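Local structure of ADP-ribosylating toxin CARDS (4TLV) at residues P457-S463 / R563-W567; S505-V509 / G566-D572; K520-F524 / R547-D551; L541-I546 / D580-D586. The protein transfers ADP-ribose from NAD+ to multiple target proteins, acting as the main virulence factor of Mycoplasma pneumoniae and causing vacuolation of mammalian cells. All coordinates share one frame; numbering follows the deposited sequence.

All four contacts lie in D3, the C-terminal beta-trefoil domain, on one side of the chain's centre, and show how a mostly beta domain closes through segments distant in sequence. Interactions 1 and 2 share G566 and W567, with centres about 12 Å apart: the turn before strand 567-570 meets the 457-463 loop, and the strand itself pairs with strand 506-512. Early and late parts of D3 thus interlock at 563-572. Interactions 3 and 4 use opposite ends of strand 543-548, and their centres are about 19 Å apart. Interaction 3 is nested inside the loops closed by 1 and 2, whereas interaction 4 crosses the other three. W567 packs on I582, joining interactions 1 and 2 to interaction 4.

Interaction 1 (P457-S463 / R563-W567); sequences PQLSGWS and RWGGW
S463 and W567 meet because each turns its side chain opposite its own carbonyl carbon, S463 with chi1 -49° and W567 with chi1 -65°, which brings the serine hydroxyl up to the indole nitrogen. The setting is a pair of beta turns in a beta-trefoil domain, type I from Q458 to G461 and type II from R563 to G566. S463 OG donates to G565 O at 2.6 Å, on a lone pair in the carbonyl plane. It also accepts from W567 NE1 at 2.9 Å and bonds to W448 NE1, so the buried hydroxyl is gripped by three partners. The backbones are tied directly by a nearly straight bond of 3.0 Å from W567 N to G461 O. P457 CB sits over the outer part of one indole face of W567, and P457 CG is 3.6 Å from W567 CZ2. Both G461 and G565 have positive phi, where the chain turns. At the exposed margin, W462 swings back beside the second turn: CE3 lies 3.5 Å from G566 CA, while CZ3 meets R563 O at the ring edge. One water accepts from S463 N and donates to W564 O, at 2.9 Å from each.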
# COMPACT_ATOMS: atom_id res chain seq x y z
N PRO A 457 -20.80 11.71 -6.07
CA PRO A 457 -21.39 11.24 -7.32
C PRO A 457 -22.50 10.24 -7.05
O PRO A 457 -22.48 9.54 -6.03
CB PRO A 457 -20.23 10.51 -8.01
CG PRO A 457 -19.02 10.80 -7.21
CD PRO A 457 -19.46 11.16 -5.84
N GLN A 458 -23.49 10.20 -7.94
CA GLN A 458 -24.55 9.19 -7.90
C GLN A 458 -24.45 8.40 -9.19
O GLN A 458 -23.96 8.92 -10.20
CB GLN A 458 -25.93 9.85 -7.82
CG GLN A 458 -26.18 10.63 -6.55
CD GLN A 458 -26.63 9.77 -5.38
OE1 GLN A 458 -25.97 9.71 -4.34
NE2 GLN A 458 -27.77 9.11 -5.54
N LEU A 459 -24.95 7.16 -9.17
CA LEU A 459 -24.82 6.28 -10.32
C LEU A 459 -25.58 6.82 -11.52
O LEU A 459 -25.29 6.47 -12.66
CB LEU A 459 -25.30 4.87 -9.97
CG LEU A 459 -24.34 4.13 -9.04
CD1 LEU A 459 -24.95 2.79 -8.58
CD2 LEU A 459 -23.02 3.91 -9.75
N SER A 460 -26.55 7.69 -11.25
CA SER A 460 -27.33 8.34 -12.30
C SER A 460 -26.52 9.35 -13.13
O SER A 460 -26.93 9.73 -14.23
CB SER A 460 -28.48 9.09 -11.65
OG SER A 460 -27.98 10.08 -10.75
N GLY A 461 -25.38 9.80 -12.59
CA GLY A 461 -24.62 10.86 -13.23
C GLY A 461 -24.84 12.20 -12.54
O GLY A 461 -24.17 13.19 -12.85
N TRP A 462 -25.78 12.24 -11.59
CA TRP A 462 -25.99 13.44 -10.80
C TRP A 462 -25.15 13.41 -9.51
O TRP A 462 -24.27 12.54 -9.37
CB TRP A 462 -27.49 13.63 -10.47
CG TRP A 462 -28.32 13.69 -11.71
CD1 TRP A 462 -29.26 12.76 -12.12
CD2 TRP A 462 -28.29 14.70 -12.72
NE1 TRP A 462 -29.80 13.15 -13.33
CE2 TRP A 462 -29.23 14.33 -13.72
CE3 TRP A 462 -27.55 15.88 -12.89
CZ2 TRP A 462 -29.45 15.11 -14.86
CZ3 TRP A 462 -27.78 16.65 -14.02
CH2 TRP A 462 -28.72 16.26 -14.99
N SER A 463 -25.41 14.35 -8.60
CA SER A 463 -24.74 14.37 -7.30
C SER A 463 -25.75 14.47 -6.17
O SER A 463 -26.85 15.01 -6.33
CB SER A 463 -23.76 15.55 -7.17
OG SER A 463 -22.91 15.61 -8.29
N ARG A 563 -29.31 21.46 -14.30
CA ARG A 563 -28.41 20.31 -14.43
C ARG A 563 -27.30 20.32 -13.38
O ARG A 563 -26.23 19.74 -13.58
CB ARG A 563 -27.79 20.28 -15.83
CG ARG A 563 -28.81 20.19 -16.97
CD ARG A 563 -28.12 20.42 -18.30
NE ARG A 563 -28.92 19.92 -19.42
CZ ARG A 563 -28.53 19.99 -20.69
NH1 ARG A 563 -27.36 20.54 -21.01
NH2 ARG A 563 -29.32 19.51 -21.65
N TRP A 564 -27.55 20.97 -12.25
CA TRP A 564 -26.54 21.04 -11.20
C TRP A 564 -26.16 19.65 -10.74
O TRP A 564 -27.01 18.76 -10.66
CB TRP A 564 -27.03 21.87 -10.02
CG TRP A 564 -27.98 21.17 -9.09
CD1 TRP A 564 -29.34 21.26 -9.10
CD2 TRP A 564 -27.63 20.30 -8.00
NE1 TRP A 564 -29.87 20.49 -8.08
CE2 TRP A 564 -28.84 19.89 -7.40
CE3 TRP A 564 -26.42 19.82 -7.49
CZ2 TRP A 564 -28.88 19.01 -6.31
CZ3 TRP A 564 -26.46 18.95 -6.41
CH2 TRP A 564 -27.68 18.56 -5.83
N GLY A 565 -24.87 19.43 -10.47
CA GLY A 565 -24.43 18.16 -9.95
C GLY A 565 -24.16 17.12 -11.02
O GLY A 565 -23.77 16.00 -10.71
N GLY A 566 -24.35 17.50 -12.28
CA GLY A 566 -24.13 16.58 -13.38
C GLY A 566 -22.66 16.43 -13.75
O GLY A 566 -21.97 17.42 -14.01
N TRP A 567 -22.19 15.19 -13.78
CA TRP A 567 -20.80 14.89 -14.12
C TRP A 567 -20.66 14.73 -15.62
O TRP A 567 -21.42 13.99 -16.24
CB TRP A 567 -20.34 13.62 -13.38
CG TRP A 567 -20.31 13.78 -11.89
CD1 TRP A 567 -21.38 13.89 -11.07
CD2 TRP A 567 -19.15 13.86 -11.05
NE1 TRP A 567 -20.97 14.04 -9.77
CE2 TRP A 567 -19.59 14.02 -9.73
CE3 TRP A 567 -17.77 13.80 -11.29
CZ2 TRP A 567 -18.72 14.13 -8.64
CZ3 TRP A 567 -16.89 13.92 -10.21
CH2 TRP A 567 -17.37 14.08 -8.90
O HOH W 1 -27.36 16.51 -8.81

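Interaction 2 (S505-V509 / G566-D572); sequences SWDWV and GWYSTYD
D507 and S569 illustrate how two antiparallel strands are joined at a hydrogen-bonded pair: D507 N donates to S569 O at 3.0 Å, and S569 N returns a bond of 2.9 Å to D507 O. The strands diverge somewhat from exact antiparallelism, at 153°. W506 with T570 and W508 with Y568 form the flanking non-hydrogen-bonded pairs. The packed part is made by the buried V509, W567 and S569. V509 wedges CG2 against W567 CB at 3.6 Å and rests CG1 near S569, although its backbone bond from N to W567 O is weak.

By contrast, W506, W508 and S505 are partly exposed. With chi1 69°, W506 sets its indole between its backbone N and carbonyl carbon, over W508, two residues along the same strand: W506 CZ3 stands 3.6 Å above the centre of the W508 ring. Across the strands, W506 and Y568 side chains cross nearly at a right angle, with CE3 of W506 4.0 Å from Y568 CB.

At the S505 end the contact becomes polar. S505 O takes two donors, Y571 N nearly head-on at 2.8 Å and T570 OG1 from above the carbonyl plane. T570 OG1 also accepts from D572 N, forming an ST turn, while S505 OG donates to D572 OD2 from above the carboxylate plane.

Beyond the pair, Y568 OH bonds to E575 and S569 OG to N496. Strand 506-512 is flanked on its other edge by strand 490-495, and strand 567-570 by strand 554-558.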
# COMPACT_ATOMS: atom_id res chain seq x y z
N SER A 505 -18.40 19.81 -27.70
CA SER A 505 -17.13 19.88 -26.99
C SER A 505 -17.15 19.07 -25.70
O SER A 505 -16.11 18.89 -25.05
CB SER A 505 -16.81 21.35 -26.68
OG SER A 505 -17.77 21.89 -25.80
N TRP A 506 -18.33 18.60 -25.32
CA TRP A 506 -18.53 17.88 -24.07
C TRP A 506 -19.58 16.79 -24.22
O TRP A 506 -20.34 16.77 -25.20
CB TRP A 506 -18.97 18.86 -22.98
CG TRP A 506 -20.35 19.40 -23.21
CD1 TRP A 506 -20.70 20.43 -24.03
CD2 TRP A 506 -21.56 18.94 -22.60
NE1 TRP A 506 -22.06 20.65 -23.97
CE2 TRP A 506 -22.61 19.74 -23.09
CE3 TRP A 506 -21.86 17.93 -21.67
CZ2 TRP A 506 -23.93 19.57 -22.70
CZ3 TRP A 506 -23.17 17.76 -21.28
CH2 TRP A 506 -24.20 18.57 -21.79
N ASP A 507 -19.63 15.88 -23.25
CA ASP A 507 -20.70 14.88 -23.17
C ASP A 507 -20.74 14.34 -21.75
O ASP A 507 -19.72 14.35 -21.04
CB ASP A 507 -20.50 13.77 -24.21
CG ASP A 507 -21.79 12.99 -24.53
OD1 ASP A 507 -22.84 13.22 -23.90
OD2 ASP A 507 -21.74 12.12 -25.42
N TRP A 508 -21.91 13.91 -21.30
CA TRP A 508 -22.06 13.30 -19.99
C TRP A 508 -21.13 12.10 -19.85
O TRP A 508 -20.79 11.45 -20.85
CB TRP A 508 -23.50 12.84 -19.79
CG TRP A 508 -24.52 13.92 -19.95
CD1 TRP A 508 -25.48 14.02 -20.93
CD2 TRP A 508 -24.70 15.06 -19.10
NE1 TRP A 508 -26.24 15.15 -20.74
CE2 TRP A 508 -25.79 15.81 -19.62
CE3 TRP A 508 -24.06 15.53 -17.95
CZ2 TRP A 508 -26.23 16.99 -19.03
CZ3 TRP A 508 -24.50 16.70 -17.37
CH2 TRP A 508 -25.58 17.42 -17.91
N VAL A 509 -20.71 11.81 -18.63
CA VAL A 509 -20.08 10.53 -18.34
C VAL A 509 -21.16 9.59 -17.80
O VAL A 509 -22.27 10.03 -17.50
CB VAL A 509 -18.93 10.68 -17.32
CG1 VAL A 509 -17.77 11.44 -17.94
CG2 VAL A 509 -19.41 11.39 -16.08
N GLY A 566 -24.35 17.50 -12.28
CA GLY A 566 -24.13 16.58 -13.38
C GLY A 566 -22.66 16.43 -13.75
O GLY A 566 -21.97 17.42 -14.01
N TRP A 567 -22.19 15.19 -13.78
CA TRP A 567 -20.80 14.89 -14.12
C TRP A 567 -20.66 14.73 -15.62
O TRP A 567 -21.42 13.99 -16.24
CB TRP A 567 -20.34 13.62 -13.38
CG TRP A 567 -20.31 13.78 -11.89
CD1 TRP A 567 -21.38 13.89 -11.07
CD2 TRP A 567 -19.15 13.86 -11.05
NE1 TRP A 567 -20.97 14.04 -9.77
CE2 TRP A 567 -19.59 14.02 -9.73
CE3 TRP A 567 -17.77 13.80 -11.29
CZ2 TRP A 567 -18.72 14.13 -8.64
CZ3 TRP A 567 -16.89 13.92 -10.21
CH2 TRP A 567 -17.37 14.08 -8.90
N TYR A 568 -19.68 15.40 -16.22
CA TYR A 568 -19.47 15.28 -17.66
C TYR A 568 -17.99 15.34 -17.97
O TYR A 568 -17.18 15.61 -17.08
CB TYR A 568 -20.22 16.42 -18.38
CG TYR A 568 -19.65 17.80 -18.14
CD1 TYR A 568 -19.99 18.53 -17.00
CD2 TYR A 568 -18.77 18.37 -19.04
CE1 TYR A 568 -19.45 19.80 -16.76
CE2 TYR A 568 -18.23 19.64 -18.83
CZ TYR A 568 -18.57 20.34 -17.69
OH TYR A 568 -18.03 21.59 -17.48
N SER A 569 -17.62 15.05 -19.21
CA SER A 569 -16.24 15.29 -19.63
C SER A 569 -16.21 16.24 -20.83
O SER A 569 -17.18 16.32 -21.59
CB SER A 569 -15.51 13.98 -19.96
OG SER A 569 -16.04 13.33 -21.11
N THR A 570 -15.08 16.93 -21.01
CA THR A 570 -15.00 18.02 -21.98
C THR A 570 -13.61 18.25 -22.56
O THR A 570 -12.60 17.92 -21.94
CB THR A 570 -15.53 19.34 -21.36
OG1 THR A 570 -15.46 20.39 -22.33
CG2 THR A 570 -14.71 19.73 -20.12
N TYR A 571 -13.57 18.82 -23.76
CA TYR A 571 -12.31 19.27 -24.34
C TYR A 571 -12.01 20.73 -23.97
O TYR A 571 -10.92 21.23 -24.25
CB TYR A 571 -12.34 19.15 -25.87
CG TYR A 571 -12.28 17.73 -26.40
CD1 TYR A 571 -11.17 16.92 -26.15
CD2 TYR A 571 -13.32 17.21 -27.15
CE1 TYR A 571 -11.11 15.63 -26.64
CE2 TYR A 571 -13.27 15.92 -27.63
CZ TYR A 571 -12.16 15.14 -27.38
OH TYR A 571 -12.11 13.86 -27.87
N ASP A 572 -12.96 21.42 -23.35
CA ASP A 572 -12.78 22.83 -23.02
C ASP A 572 -12.08 23.02 -21.69
O ASP A 572 -12.61 22.65 -20.65
CB ASP A 572 -14.13 23.56 -22.99
CG ASP A 572 -14.77 23.65 -24.36
OD1 ASP A 572 -14.03 23.64 -25.37
OD2 ASP A 572 -16.02 23.72 -24.42
O HOH W 2 -18.20 11.72 -21.69
O HOH W 3 -23.47 12.16 -16.07

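Interaction 3 (K520-F524 / R547-D551); sequences KDENF and RCYAD
E522 and Y549 bring two flat groups together almost crosswise, the carboxylate and phenol planes standing 72° apart, yet the touch is made at the base of the tyrosine side chain, where OE1 of E522 lies 3.8 Å from Y549 CB. The same oxygen comes to 3.5 Å from A550 CA. The extended glutamate runs out along the loop that follows strand 543-548, while the phenol leads away to S480, to which its OH is hydrogen-bonded.

The short 3-10 segment 522-524 presents its backbone to the strand end. D521 OD1, just ahead of it, accepts from N523 N in an Asx turn, the donor arriving from above the carboxylate plane. C548 has its SG anti to the backbone N (chi1 175°), which carries the sulfur to 3.2 Å from E522 O, a close contact only. The sulfur accepts a hydrogen bond from A550 N at 3.5 Å. OD1 of N523 touches A550 CB at 3.6 Å, and this oxygen is satisfied by N496 ND2.

No direct hydrogen bond joins the two segments. Instead, E522 OE1 faces Y549 O, two acceptors 3.4 Å apart. A water 2.7 Å from OE1 is placed to link it to A550 O. R104, from the mono-ADP-ribosyltransferase domain, bonds to Y549 O through NH2 and makes a long, weak ion pair with OE1. The clustered acceptors thus draw on donors from outside, and the positive charge of R104, a point where that domain meets D3, would be expected to ease their mutual repulsion.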
# COMPACT_ATOMS: atom_id res chain seq x y z
N LYS A 520 -8.03 -2.64 -22.11
CA LYS A 520 -7.66 -2.05 -23.39
C LYS A 520 -8.41 -0.75 -23.68
O LYS A 520 -7.83 0.20 -24.21
CB LYS A 520 -7.86 -3.04 -24.54
CG LYS A 520 -7.16 -2.59 -25.83
CD LYS A 520 -7.48 -3.48 -27.02
CE LYS A 520 -6.85 -2.92 -28.30
NZ LYS A 520 -7.32 -3.60 -29.54
N ASP A 521 -9.69 -0.72 -23.34
CA ASP A 521 -10.56 0.39 -23.71
C ASP A 521 -10.25 1.64 -22.91
O ASP A 521 -10.61 1.75 -21.73
CB ASP A 521 -12.03 -0.01 -23.53
CG ASP A 521 -13.00 1.05 -24.04
OD1 ASP A 521 -12.57 2.18 -24.37
OD2 ASP A 521 -14.21 0.75 -24.12
N GLU A 522 -9.60 2.60 -23.57
CA GLU A 522 -9.16 3.81 -22.88
C GLU A 522 -10.28 4.73 -22.40
O GLU A 522 -10.04 5.61 -21.58
CB GLU A 522 -8.14 4.57 -23.71
CG GLU A 522 -6.88 3.76 -23.98
CD GLU A 522 -5.80 4.57 -24.63
OE1 GLU A 522 -6.01 5.78 -24.85
OE2 GLU A 522 -4.74 4.00 -24.94
N ASN A 523 -11.50 4.52 -22.89
CA ASN A 523 -12.64 5.28 -22.39
C ASN A 523 -13.03 4.92 -20.96
O ASN A 523 -13.84 5.60 -20.35
CB ASN A 523 -13.85 5.13 -23.31
CG ASN A 523 -13.63 5.78 -24.64
OD1 ASN A 523 -13.36 6.98 -24.72
ND2 ASN A 523 -13.72 5.00 -25.71
N PHE A 524 -12.44 3.86 -20.42
CA PHE A 524 -12.66 3.52 -19.02
C PHE A 524 -11.42 3.85 -18.18
O PHE A 524 -11.41 3.58 -16.97
CB PHE A 524 -12.96 2.03 -18.85
CG PHE A 524 -14.37 1.62 -19.25
CD1 PHE A 524 -15.42 1.74 -18.37
CD2 PHE A 524 -14.60 1.06 -20.50
CE1 PHE A 524 -16.70 1.35 -18.73
CE2 PHE A 524 -15.88 0.67 -20.88
CZ PHE A 524 -16.93 0.81 -19.99
N ARG A 547 -8.51 13.33 -15.94
CA ARG A 547 -8.63 13.25 -17.39
C ARG A 547 -8.67 11.80 -17.86
O ARG A 547 -8.12 10.91 -17.21
CB ARG A 547 -7.45 13.96 -18.06
CG ARG A 547 -7.47 15.48 -17.87
CD ARG A 547 -6.34 16.17 -18.63
NE ARG A 547 -6.47 17.62 -18.52
CZ ARG A 547 -6.01 18.35 -17.51
NH1 ARG A 547 -5.38 17.76 -16.50
NH2 ARG A 547 -6.19 19.66 -17.51
N CYS A 548 -9.29 11.58 -19.01
CA CYS A 548 -9.41 10.25 -19.59
C CYS A 548 -8.21 9.97 -20.50
O CYS A 548 -7.76 10.85 -21.24
CB CYS A 548 -10.73 10.17 -20.36
SG CYS A 548 -10.99 8.65 -21.27
N TYR A 549 -7.66 8.76 -20.44
CA TYR A 549 -6.55 8.39 -21.32
C TYR A 549 -6.86 8.58 -22.80
O TYR A 549 -5.97 8.90 -23.59
CB TYR A 549 -6.19 6.91 -21.18
CG TYR A 549 -5.27 6.48 -20.03
CD1 TYR A 549 -5.54 6.83 -18.71
CD2 TYR A 549 -4.19 5.65 -20.28
CE1 TYR A 549 -4.71 6.38 -17.66
CE2 TYR A 549 -3.36 5.20 -19.26
CZ TYR A 549 -3.63 5.57 -17.95
OH TYR A 549 -2.82 5.09 -16.94
N ALA A 550 -8.10 8.31 -23.19
CA ALA A 550 -8.44 8.22 -24.62
C ALA A 550 -7.97 9.44 -25.42
O ALA A 550 -7.26 9.30 -26.41
CB ALA A 550 -9.94 7.98 -24.82
N ASP A 551 -8.37 10.63 -24.98
CA ASP A 551 -8.05 11.85 -25.71
C ASP A 551 -7.98 13.03 -24.75
O ASP A 551 -8.27 14.17 -25.13
CB ASP A 551 -9.08 12.11 -26.82
CG ASP A 551 -8.58 13.11 -27.88
OD1 ASP A 551 -7.35 13.29 -28.01
OD2 ASP A 551 -9.43 13.70 -28.58
O HOH W 4 -4.78 7.27 -26.77

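Interaction 4 (L541-I546 / D580-D586); sequences LNFRHI and DKILVKD
N542 and V584 grip each other twice at the end of a short antiparallel pairing: V584 N donates to N542 O at 3.1 Å, and N542 ND2 donates to V584 O at 2.9 Å. The second bond uses the side chain, which turns its CG away from its own backbone nitrogen (chi1 -163°), and it approaches from well above the carbonyl plane. The amide oxygen, OD1, is engaged as well, accepting from R544 NH1. That same nitrogen reaches F543 O, which lies in the guanidinium plane, while R544 NH2 forms a salt bridge with D589; the buried arginine therefore has several acceptors.

R544 and I582 form the regular hydrogen-bonded pair: R544 N to I582 O and I582 N to R544 O are both 3.0 Å. Past it the backbones separate, and a water takes over, accepting from I546 N and donating to D580 O at 2.8 Å. H545 lays its CD2 edge against D580 O, with its ND1 bonded to D531.

K581 bends over one face of the F543 phenyl ring in a cation-pi contact, NZ standing 3.8 Å from the centroid and 26° off the normal. L583, on the same side of the sheet as F543, packs CD2 at 3.4 Å from F543 CE1. I546 CD1 meets I582 CG2, both residues being buried. The pairing joins neighbouring strands 543-548 and 578-583 in the all-antiparallel sheet of the D3 beta-trefoil.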
# COMPACT_ATOMS: atom_id res chain seq x y z
N LEU A 541 -8.21 21.37 1.74
CA LEU A 541 -8.77 20.33 0.87
C LEU A 541 -7.78 19.79 -0.17
O LEU A 541 -6.90 20.51 -0.63
CB LEU A 541 -10.04 20.82 0.17
CG LEU A 541 -11.16 21.26 1.12
CD1 LEU A 541 -12.30 21.89 0.34
CD2 LEU A 541 -11.68 20.10 1.97
N ASN A 542 -7.97 18.53 -0.56
CA ASN A 542 -7.13 17.85 -1.55
C ASN A 542 -7.86 17.75 -2.89
O ASN A 542 -8.79 16.94 -3.04
CB ASN A 542 -6.75 16.46 -1.03
CG ASN A 542 -5.58 15.85 -1.77
OD1 ASN A 542 -4.61 16.54 -2.11
ND2 ASN A 542 -5.67 14.54 -2.04
N PHE A 543 -7.47 18.58 -3.86
CA PHE A 543 -8.10 18.59 -5.18
C PHE A 543 -7.15 18.07 -6.26
O PHE A 543 -5.92 18.22 -6.15
CB PHE A 543 -8.47 20.03 -5.59
CG PHE A 543 -9.57 20.64 -4.77
CD1 PHE A 543 -10.85 20.11 -4.79
CD2 PHE A 543 -9.33 21.79 -4.04
CE1 PHE A 543 -11.88 20.70 -4.05
CE2 PHE A 543 -10.34 22.38 -3.30
CZ PHE A 543 -11.61 21.84 -3.31
N ARG A 544 -7.72 17.48 -7.30
CA ARG A 544 -7.00 17.14 -8.53
C ARG A 544 -7.91 17.38 -9.73
O ARG A 544 -9.14 17.36 -9.60
CB ARG A 544 -6.60 15.66 -8.54
CG ARG A 544 -5.65 15.23 -7.42
CD ARG A 544 -4.24 15.82 -7.62
NE ARG A 544 -3.31 15.24 -6.64
CZ ARG A 544 -3.23 15.60 -5.36
NH1 ARG A 544 -4.00 16.58 -4.88
NH2 ARG A 544 -2.36 15.00 -4.56
N HIS A 545 -7.31 17.58 -10.89
CA HIS A 545 -8.02 17.42 -12.15
C HIS A 545 -7.99 15.94 -12.55
O HIS A 545 -7.05 15.22 -12.20
CB HIS A 545 -7.38 18.28 -13.25
CG HIS A 545 -7.53 19.75 -13.01
ND1 HIS A 545 -6.63 20.68 -13.48
CD2 HIS A 545 -8.46 20.45 -12.31
CE1 HIS A 545 -7.00 21.89 -13.09
NE2 HIS A 545 -8.11 21.78 -12.38
N ILE A 546 -9.02 15.49 -13.25
CA ILE A 546 -9.09 14.10 -13.70
C ILE A 546 -9.34 14.07 -15.20
O ILE A 546 -10.24 14.74 -15.69
CB ILE A 546 -10.18 13.30 -12.94
CG1 ILE A 546 -9.87 13.30 -11.43
CG2 ILE A 546 -10.29 11.87 -13.48
CD1 ILE A 546 -10.93 12.64 -10.57
N ASP A 580 -14.01 22.17 -11.92
CA ASP A 580 -13.06 21.18 -12.42
C ASP A 580 -12.17 20.59 -11.33
O ASP A 580 -11.40 19.67 -11.58
CB ASP A 580 -12.25 21.71 -13.61
CG ASP A 580 -11.31 22.84 -13.24
OD1 ASP A 580 -11.23 23.26 -12.06
OD2 ASP A 580 -10.61 23.32 -14.17
N LYS A 581 -12.30 21.10 -10.12
CA LYS A 581 -11.54 20.55 -9.01
C LYS A 581 -12.33 19.40 -8.38
O LYS A 581 -13.43 19.61 -7.86
CB LYS A 581 -11.23 21.62 -7.97
CG LYS A 581 -10.34 22.74 -8.50
CD LYS A 581 -10.07 23.77 -7.42
CE LYS A 581 -11.31 24.59 -7.13
NZ LYS A 581 -11.73 24.41 -5.72
N ILE A 582 -11.77 18.19 -8.45
CA ILE A 582 -12.39 17.02 -7.85
C ILE A 582 -11.71 16.71 -6.51
O ILE A 582 -10.48 16.71 -6.43
CB ILE A 582 -12.29 15.79 -8.79
CG1 ILE A 582 -12.68 16.14 -10.24
CG2 ILE A 582 -13.11 14.59 -8.24
CD1 ILE A 582 -14.11 16.75 -10.38
N LEU A 583 -12.49 16.46 -5.46
CA LEU A 583 -11.92 16.04 -4.19
C LEU A 583 -11.43 14.60 -4.30
O LEU A 583 -12.16 13.74 -4.81
CB LEU A 583 -12.96 16.10 -3.06
CG LEU A 583 -13.43 17.48 -2.59
CD1 LEU A 583 -14.66 17.32 -1.71
CD2 LEU A 583 -12.31 18.15 -1.83
N VAL A 584 -10.23 14.33 -3.80
CA VAL A 584 -9.66 12.98 -3.76
C VAL A 584 -9.07 12.73 -2.37
O VAL A 584 -8.45 13.62 -1.78
CB VAL A 584 -8.53 12.80 -4.81
CG1 VAL A 584 -8.26 11.30 -5.05
CG2 VAL A 584 -8.90 13.48 -6.14
N LYS A 585 -9.25 11.52 -1.85
CA LYS A 585 -8.80 11.19 -0.50
C LYS A 585 -7.31 11.54 -0.31
O LYS A 585 -6.47 11.16 -1.12
CB LYS A 585 -9.06 9.70 -0.22
CG LYS A 585 -8.61 9.20 1.17
CD LYS A 585 -9.21 7.80 1.45
CE LYS A 585 -8.54 7.10 2.64
NZ LYS A 585 -8.64 7.93 3.86
N ASP A 586 -7.00 12.26 0.75
CA ASP A 586 -5.61 12.62 1.03
C ASP A 586 -4.74 11.38 1.06
O ASP A 586 -5.09 10.42 1.74
CB ASP A 586 -5.48 13.29 2.39
CG ASP A 586 -5.53 14.79 2.30
OD1 ASP A 586 -6.66 15.34 2.24
OD2 ASP A 586 -4.45 15.42 2.29
O HOH W 5 -10.89 17.80 -13.62